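Local coordinates for protein LRIM1 (Anopheles gambiae, PDB 3O53) that regulates complement-like immunity in the mosquito as a heterodimer with APL1C, and is represented here by its leucine-rich repeat domain, at residues D243-G248 / G292-E297. Residues are numbered along the deposited sequence; the frame is centred on the assembly and turned at random.
Sequences DLRGNG and GAYCCE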
loop_
_atom_site.group_PDB
_atom_site.type_symbol
_atom_site.label_atom_id
_atom_site.label_comp_id
_atom_site.label_asym_id
_atom_site.label_seq_id
_atom_site.Cartn_x
_atom_site.Cartn_y
_atom_site.Cartn_z
ATOM N N ASP A 243 -14.438 -1.822 -10.274
ATOM C CA ASP A 243 -15.268 -0.831 -9.584
ATOM C C ASP A 243 -14.860 0.605 -9.929
ATOM O O ASP A 243 -13.860 1.115 -9.418
ATOM C CB ASP A 243 -15.158 -1.053 -8.075
ATOM C CG ASP A 243 -16.178 -0.264 -7.284
ATOM O OD1 ASP A 243 -16.865 0.585 -7.880
ATOM O OD2 ASP A 243 -16.280 -0.487 -6.054
ATOM N N LEU A 244 -15.657 1.250 -10.779
ATOM C CA LEU A 244 -15.446 2.646 -11.157
ATOM C C LEU A 244 -16.609 3.511 -10.700
ATOM O O LEU A 244 -16.895 4.544 -11.306
ATOM C CB LEU A 244 -15.318 2.781 -12.673
ATOM C CG LEU A 244 -14.242 1.961 -13.363
ATOM C CD1 LEU A 244 -14.168 2.337 -14.832
ATOM C CD2 LEU A 244 -12.896 2.160 -12.685
ATOM N N ARG A 245 -17.310 3.072 -9.657
ATOM C CA ARG A 245 -18.411 3.845 -9.108
ATOM C C ARG A 245 -17.897 5.177 -8.569
ATOM O O ARG A 245 -16.723 5.294 -8.247
ATOM C CB ARG A 245 -19.081 3.077 -7.968
ATOM C CG ARG A 245 -19.896 1.872 -8.399
ATOM C CD ARG A 245 -20.468 1.202 -7.173
ATOM N NE ARG A 245 -19.396 0.792 -6.266
ATOM C CZ ARG A 245 -19.541 0.570 -4.964
ATOM N NH1 ARG A 245 -20.720 0.721 -4.375
ATOM N NH2 ARG A 245 -18.492 0.196 -4.246
ATOM N N GLY A 246 -18.776 6.173 -8.489
ATOM C CA GLY A 246 -18.473 7.416 -7.803
ATOM C C GLY A 246 -17.623 8.416 -8.576
ATOM O O GLY A 246 -17.018 9.299 -7.983
ATOM N N ASN A 247 -17.564 8.283 -9.893
ATOM C CA ASN A 247 -16.760 9.191 -10.697
ATOM C C ASN A 247 -17.643 10.195 -11.470
ATOM O O ASN A 247 -18.782 10.416 -11.091
ATOM C CB ASN A 247 -15.842 8.374 -11.596
ATOM C CG ASN A 247 -14.692 7.754 -10.814
ATOM O OD1 ASN A 247 -13.869 8.472 -10.258
ATOM N ND2 ASN A 247 -14.647 6.421 -10.746
ATOM N N GLY A 248 -17.121 10.814 -12.524
ATOM C CA GLY A 248 -17.901 11.774 -13.300
ATOM C C GLY A 248 -17.695 11.589 -14.792
ATOM O O GLY A 248 -17.279 12.510 -15.486
ATOM N N GLY A 292 -24.045 1.482 -19.271
ATOM C CA GLY A 292 -23.878 0.304 -18.458
ATOM C C GLY A 292 -24.147 0.703 -17.026
ATOM O O GLY A 292 -25.024 1.520 -16.743
ATOM N N ALA A 293 -23.358 0.166 -16.115
ATOM C CA ALA A 293 -23.625 0.350 -14.703
ATOM C C ALA A 293 -23.276 1.753 -14.192
ATOM O O ALA A 293 -23.704 2.132 -13.108
ATOM C CB ALA A 293 -22.885 -0.705 -13.899
ATOM N N TYR A 294 -22.517 2.533 -14.949
ATOM C CA TYR A 294 -22.028 3.798 -14.402
ATOM C C TYR A 294 -22.776 5.041 -14.890
ATOM O O TYR A 294 -23.180 5.122 -16.038
ATOM C CB TYR A 294 -20.542 3.934 -14.684
ATOM C CG TYR A 294 -19.726 2.806 -14.099
ATOM C CD1 TYR A 294 -19.799 2.487 -12.743
ATOM C CD2 TYR A 294 -18.873 2.069 -14.900
ATOM C CE1 TYR A 294 -19.039 1.444 -12.213
ATOM C CE2 TYR A 294 -18.114 1.048 -14.386
ATOM C CZ TYR A 294 -18.197 0.737 -13.054
ATOM O OH TYR A 294 -17.411 -0.291 -12.584
ATOM N N CYS A 295 -22.962 5.998 -13.990
ATOM C CA CYS A 295 -23.539 7.282 -14.338
ATOM C C CYS A 295 -22.625 7.950 -15.339
ATOM O O CYS A 295 -21.424 7.707 -15.348
ATOM C CB CYS A 295 -23.666 8.173 -13.099
ATOM S SG CYS A 295 -24.711 7.450 -11.795
ATOM N N CYS A 296 -23.186 8.800 -16.182
ATOM C CA CYS A 296 -22.356 9.563 -17.094
ATOM C C CYS A 296 -23.099 10.790 -17.602
ATOM O O CYS A 296 -24.323 10.842 -17.554
ATOM C CB CYS A 296 -21.897 8.686 -18.258
ATOM S SG CYS A 296 -23.229 8.057 -19.290
ATOM N N GLU A 297 -22.338 11.776 -18.071
ATOM C CA GLU A 297 -22.894 13.014 -18.595
ATOM C C GLU A 297 -22.297 13.226 -19.972
ATOM O O GLU A 297 -21.163 12.824 -20.227
ATOM C CB GLU A 297 -22.537 14.185 -17.674
ATOM C CG GLU A 297 -23.009 15.548 -18.161
ATOM C CD GLU A 297 -24.445 15.849 -17.769
ATOM O OE1 GLU A 297 -24.679 16.208 -16.595
ATOM O OE2 GLU A 297 -25.338 15.745 -18.637
#
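At the C-terminal end of the leucine-rich repeat solenoid, Tyr294 of the disulfide-bonded cap lies against Leu244 and Arg245, in the turn that follows strand 241-243, the last of the parallel repeat strands. The Tyr294 hydroxyl accepts the backbone N-H of Leu244, with Leu244 N 3.0 Å from Tyr294 OH and an N-H...O angle of 156°, so the cap takes up an N-H of the terminal repeat. The ring is also covered by the same leucine: CB of Leu244 sits over one face of the Tyr294 ring in a CH-pi contact, off-centre toward the hydroxyl end, 3.6 Å from Tyr294 CZ. At the ring's edge, in its plane, lies CG of Arg245, 3.9 Å from Tyr294 CE1. Leu254 and Phe258 of helix 251-259 and Ala268 of helix 262-276 also pack on this tyrosine. On the cap side, Cys295 is disulfide-bonded to Cys283 and Cys296 to Cys251, while Glu281 joins the two parts by accepting from the backbone N of both Gly246 and Cys295. The turn itself is stiffened by Asp243, whose OD1 accepts Arg245 N in an Asx turn. The arginine chain, bent at chi3 (-59°), brings its guanidinium back side-on to the same carboxylate: NE reaches OD1 from the face opposite to the backbone N, and Arg245 NH2 meets the syn lone pair of Asp243 OD2 at 2.9 Å.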